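Local coordinates for protein Phospholipase/Carboxylesterase (Haliangium ochraceum, PDB 4Q82) that probably hydrolyses carboxylic ester bonds as a serine hydrolase of the phospholipase/carboxylesterase type, at residues D94-E97 with A98-D101; R142-L145 with A146-V149; E153-E156 with S157-Y160. One frame throughout, in Å; residues are numbered along the deposited sequence.

Contact 1: D94-E97 with A98-D101; sequences DGSE and AALD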
# COMPACT_ATOMS: atom_id res chain seq x y z
N ASP A 94 -17.03 6.55 -6.47
CA ASP A 94 -17.35 7.77 -5.74
C ASP A 94 -17.30 7.64 -4.22
O ASP A 94 -17.69 8.57 -3.51
CB ASP A 94 -18.72 8.31 -6.18
CG ASP A 94 -19.88 7.37 -5.84
OD1 ASP A 94 -19.71 6.44 -5.03
OD2 ASP A 94 -20.98 7.58 -6.41
N GLY A 95 -16.83 6.50 -3.72
CA GLY A 95 -16.68 6.32 -2.28
C GLY A 95 -17.94 5.96 -1.53
O GLY A 95 -17.92 5.81 -0.30
N SER A 96 -19.06 5.83 -2.24
CA SER A 96 -20.31 5.36 -1.63
C SER A 96 -20.22 3.87 -1.30
O SER A 96 -19.30 3.19 -1.76
CB SER A 96 -21.49 5.61 -2.57
OG SER A 96 -21.39 4.77 -3.71
N GLU A 97 -21.17 3.35 -0.53
CA GLU A 97 -21.13 1.91 -0.20
C GLU A 97 -21.16 1.04 -1.46
O GLU A 97 -20.42 0.06 -1.56
CB GLU A 97 -22.29 1.52 0.70
CG GLU A 97 -22.02 1.76 2.15
CD GLU A 97 -23.08 1.13 3.04
OE1 GLU A 97 -23.62 0.07 2.66
OE2 GLU A 97 -23.34 1.70 4.12
N ALA A 98 -22.03 1.41 -2.40
CA ALA A 98 -22.16 0.67 -3.63
C ALA A 98 -20.85 0.71 -4.42
O ALA A 98 -20.36 -0.31 -4.86
CB ALA A 98 -23.31 1.23 -4.47
N ALA A 99 -20.28 1.90 -4.55
CA ALA A 99 -19.07 2.07 -5.33
C ALA A 99 -17.89 1.33 -4.71
O ALA A 99 -17.00 0.82 -5.42
CB ALA A 99 -18.74 3.56 -5.47
N LEU A 100 -17.87 1.26 -3.38
CA LEU A 100 -16.73 0.67 -2.66
C LEU A 100 -16.57 -0.80 -2.95
O LEU A 100 -15.47 -1.35 -2.80
CB LEU A 100 -16.87 0.88 -1.15
CG LEU A 100 -16.26 2.23 -0.72
CD1 LEU A 100 -16.85 2.71 0.61
CD2 LEU A 100 -14.74 2.11 -0.65
N ASP A 101 -17.65 -1.46 -3.38
CA ASP A 101 -17.55 -2.88 -3.70
C ASP A 101 -16.47 -3.12 -4.78
O ASP A 101 -15.83 -4.16 -4.78
CB ASP A 101 -18.91 -3.44 -4.15
CG ASP A 101 -19.74 -3.96 -2.98
OD1 ASP A 101 -19.19 -4.16 -1.87
OD2 ASP A 101 -20.96 -4.19 -3.17
O HOH W 1 -20.37 -2.20 -0.40
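With chi1 at 68°, Ser96 holds OG between its own backbone N and carbonyl carbon, which turns the hydroxyl over the start of the following helical turn, where Ala99 N donates to OG at 3.2 Å and 162°. Ser96 is thus the N-cap. Asp94, with chi1 at 64°, reaches forward to the residues that open the helix, and OD1 is gripped twice by Ser96. The Ser96 hydroxyl donates to the syn lone pair of Asp94 OD1 at 2.7 Å, while Ser96 N reaches that oxygen on the anti side, tilted out of the carboxylate plane, at 2.9 Å, closing an Asx turn. The aspartate is therefore a second shell that fixes the rotation of the capping hydroxyl and leaves its oxygen to accept from Ala99. The methyl of Ala99 lies beside both polar groups, its CB 3.4 Å from Ser96 OG. Leu100 N then donates to Ser96 O at 2.9 Å, and Leu100 CD1 lies 3.4 Å from Gly95 O, so the leucine flanks the backbone of the cap. Gly95 takes a positive phi, which favours glycine. This short helix follows the loop after strand 80-86; Leu100 and Glu97 touch Val55 of strand 53-56, and Gln129 binds both Gly95 N and Ala99 O.

Contact 2: R142-L145 with A146-V149; sequences RDFL and AFAV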
# COMPACT_ATOMS: atom_id res chain seq x y z
N ARG A 142 -1.46 11.85 1.33
CA ARG A 142 -1.03 12.49 2.58
C ARG A 142 -2.20 12.69 3.54
O ARG A 142 -2.12 12.36 4.73
CB ARG A 142 -0.36 13.85 2.32
CG ARG A 142 0.01 14.58 3.62
CD ARG A 142 0.06 16.08 3.49
NE ARG A 142 -1.16 16.65 2.94
CZ ARG A 142 -1.21 17.84 2.34
NH1 ARG A 142 -0.10 18.57 2.25
NH2 ARG A 142 -2.36 18.31 1.85
N ASP A 143 -3.28 13.28 3.02
CA ASP A 143 -4.42 13.61 3.87
C ASP A 143 -5.04 12.34 4.44
O ASP A 143 -5.44 12.32 5.60
CB ASP A 143 -5.49 14.42 3.11
CG ASP A 143 -5.02 15.81 2.71
OD1 ASP A 143 -3.98 16.29 3.21
OD2 ASP A 143 -5.70 16.42 1.87
N PHE A 144 -5.13 11.28 3.64
CA PHE A 144 -5.75 10.06 4.15
C PHE A 144 -4.85 9.39 5.19
O PHE A 144 -5.34 8.81 6.16
CB PHE A 144 -6.07 9.05 3.03
CG PHE A 144 -6.89 7.88 3.53
CD1 PHE A 144 -6.28 6.71 3.93
CD2 PHE A 144 -8.27 8.00 3.68
CE1 PHE A 144 -7.01 5.65 4.44
CE2 PHE A 144 -9.02 6.94 4.19
CZ PHE A 144 -8.38 5.77 4.57
N LEU A 145 -3.54 9.42 4.97
CA LEU A 145 -2.64 8.91 6.00
C LEU A 145 -2.76 9.72 7.31
O LEU A 145 -2.68 9.14 8.40
CB LEU A 145 -1.19 8.93 5.52
CG LEU A 145 -0.75 7.84 4.53
CD1 LEU A 145 0.66 8.14 3.98
CD2 LEU A 145 -0.79 6.48 5.20
N ALA A 146 -2.96 11.04 7.21
CA ALA A 146 -3.14 11.86 8.40
C ALA A 146 -4.42 11.47 9.13
O ALA A 146 -4.43 11.31 10.35
CB ALA A 146 -3.17 13.34 8.04
N PHE A 147 -5.49 11.31 8.37
CA PHE A 147 -6.75 10.83 8.92
C PHE A 147 -6.58 9.49 9.63
O PHE A 147 -7.07 9.31 10.75
CB PHE A 147 -7.81 10.68 7.83
CG PHE A 147 -8.94 9.76 8.21
CD1 PHE A 147 -10.02 10.23 8.93
CD2 PHE A 147 -8.91 8.41 7.86
CE1 PHE A 147 -11.05 9.39 9.29
CE2 PHE A 147 -9.94 7.56 8.21
CZ PHE A 147 -11.01 8.05 8.93
N ALA A 148 -5.87 8.57 8.99
CA ALA A 148 -5.75 7.21 9.51
C ALA A 148 -5.06 7.20 10.88
O ALA A 148 -5.51 6.55 11.83
CB ALA A 148 -4.98 6.31 8.51
N VAL A 149 -3.96 7.93 10.96
CA VAL A 149 -3.17 7.99 12.17
C VAL A 149 -3.93 8.72 13.28
O VAL A 149 -3.81 8.38 14.46
CB VAL A 149 -1.81 8.68 11.90
CG1 VAL A 149 -1.07 8.95 13.18
CG2 VAL A 149 -0.97 7.80 10.99
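Phe144 and Phe147 lie side by side and point the same way from neighbouring turns of one helix, an oblique pair with ring planes inclined at 40° and centroids 5.5 Å apart. Phe147 CD2 stands over one face of the Phe144 ring, displaced toward its rim, and comes 4.0 Å from Phe144 CE2. Both rings leave the backbone with CG opposite N (chi1 -171° for Phe144, 160° for Phe147), which sends them off the same flank. The edge of the Phe147 ring also passes in plane by Phe144 O, the carbonyl that accepts from Ala148 N. Around the helix, Arg142 folds its guanidinium, bent at chi3, onto the next residue: NE and NH2 approach Asp143 OD1 side-on from one face of the carboxylate, each at 2.9 Å. This salt bridge concentrates both donors on a single oxygen and probably stabilises its negative charge. Regular i to i+4 bonds carry the backbone, from Ala146 N to Arg142 O through Val149 N to Leu145 O at 3.1 Å, and Val149 CG2 rests 3.4 Å from the Leu145 carbonyl oxygen. Helix 138-151 lies against the central sheet: Phe144 and Ala148 pack on strands 80-86 and 124-128, Leu145 on Val84 of the former, Phe67 of strand 67-70 meets both phenylalanine rings, and Tyr174 of helix 167-178 touches Arg142 and Leu145.

Contact 3: E153-E156 with S157-Y160; sequences EVDE and SRIY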
# COMPACT_ATOMS: atom_id res chain seq x y z
N GLU A 153 -6.05 3.26 16.48
CA GLU A 153 -5.04 2.98 17.50
C GLU A 153 -3.85 2.28 16.86
O GLU A 153 -3.73 1.06 16.92
CB GLU A 153 -5.62 2.14 18.63
CG GLU A 153 -6.75 2.83 19.35
CD GLU A 153 -7.24 2.03 20.55
OE1 GLU A 153 -6.48 1.16 21.03
OE2 GLU A 153 -8.39 2.27 20.98
N VAL A 154 -2.99 3.06 16.22
CA VAL A 154 -1.93 2.49 15.43
C VAL A 154 -0.57 2.86 15.98
O VAL A 154 -0.40 3.89 16.65
CB VAL A 154 -2.02 2.91 13.95
CG1 VAL A 154 -3.29 2.36 13.33
CG2 VAL A 154 -1.99 4.42 13.82
N ASP A 155 0.40 2.00 15.70
CA ASP A 155 1.79 2.25 16.05
C ASP A 155 2.41 3.14 14.98
O ASP A 155 2.68 2.69 13.86
CB ASP A 155 2.55 0.93 16.18
CG ASP A 155 4.03 1.12 16.48
OD1 ASP A 155 4.48 2.28 16.63
OD2 ASP A 155 4.74 0.10 16.57
N GLU A 156 2.67 4.39 15.34
CA GLU A 156 3.11 5.35 14.34
C GLU A 156 4.53 5.09 13.86
O GLU A 156 4.95 5.68 12.86
CB GLU A 156 2.98 6.77 14.89
CG GLU A 156 1.53 7.18 15.05
CD GLU A 156 1.36 8.58 15.60
OE1 GLU A 156 2.31 9.39 15.48
OE2 GLU A 156 0.28 8.86 16.15
N SER A 157 5.26 4.20 14.53
CA SER A 157 6.57 3.79 14.03
C SER A 157 6.45 2.71 12.96
O SER A 157 7.46 2.31 12.37
CB SER A 157 7.46 3.29 15.17
OG SER A 157 7.00 2.04 15.64
N ARG A 158 5.24 2.23 12.70
CA ARG A 158 5.04 1.16 11.72
C ARG A 158 3.85 1.45 10.83
O ARG A 158 2.86 0.72 10.84
CB ARG A 158 4.88 -0.19 12.43
CG ARG A 158 6.20 -0.70 13.00
CD ARG A 158 6.07 -2.07 13.64
NE ARG A 158 5.17 -2.04 14.80
CZ ARG A 158 4.49 -3.10 15.23
NH1 ARG A 158 4.59 -4.27 14.59
NH2 ARG A 158 3.69 -2.99 16.28
N ILE A 159 3.97 2.53 10.05
CA ILE A 159 2.98 2.88 9.04
C ILE A 159 3.50 2.46 7.66
O ILE A 159 4.56 2.91 7.23
CB ILE A 159 2.68 4.41 9.06
CG1 ILE A 159 2.17 4.85 10.44
CG2 ILE A 159 1.67 4.76 7.96
CD1 ILE A 159 2.30 6.34 10.66
N TYR A 160 2.74 1.60 6.99
CA TYR A 160 3.13 1.03 5.68
C TYR A 160 2.21 1.47 4.56
O TYR A 160 0.99 1.49 4.71
CB TYR A 160 3.16 -0.50 5.77
CG TYR A 160 3.99 -0.97 6.94
CD1 TYR A 160 5.33 -0.59 7.04
CD2 TYR A 160 3.45 -1.78 7.94
CE1 TYR A 160 6.11 -1.01 8.11
CE2 TYR A 160 4.23 -2.22 9.00
CZ TYR A 160 5.56 -1.83 9.08
OH TYR A 160 6.35 -2.27 10.13
O HOH W 2 5.98 4.64 10.41
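Asp155 spreads its carboxylate across the turn to meet Ser157 with one oxygen and Arg158 with the other. Its CG stands opposite the backbone N (chi1 177°), which carries the group forward over the chain that follows. OD1 accepts twice from one face of the carboxylate, from Ser157 OG at 2.7 Å and from Ser157 N at 3.0 Å. Asp155 OD2 forms a salt bridge with Arg158 NE at 2.8 Å, nearly straight at 165°. This oxygen lies in the guanidinium plane, whereas NE comes from above the carboxylate, the two planes being 63° apart; Arg158 NH2 adds a weak bond. With an alanine in place of Asp155, the Arg158 guanidinium would probably lose this counter-charge and the Ser157 hydroxyl be left freer to rotate. Arg158 N closes the turn on Asp155 O at 2.8 Å. On the other flank Ile159 CD1 packs 3.5 Å from Glu156 O, and a water bridges that carbonyl to Ile159 N. The whole is a type I beta turn with an Asx-turn bond at its first residue, leading into strand 158-163, which runs parallel to its neighbours in the mixed eight-stranded sheet, as in the alpha/beta-hydrolase fold.

In the fold
Contacts 2 and 3 adjoin, with centres 11 Å apart, whereas contact 1 stands off, its nearest atoms about 9 Å from contact 2 and about 17 Å from contact 3. Contact 2 is partly buried, its apolar face set on the sheet and its ion pair kept to the outer side. Contact 3 is a surface corner ruled by charge and hydroxyl bonds, yet its Ile159 turns inward to Leu145 and Val149, linking helix 138-151 to strand 158-163. Contact 1, also partly buried, shares with contact 3 an aspartate bonded to a serine two residues on, but at 94-101 the serine caps a helix, while at 153-160 it lies within a turn into a strand.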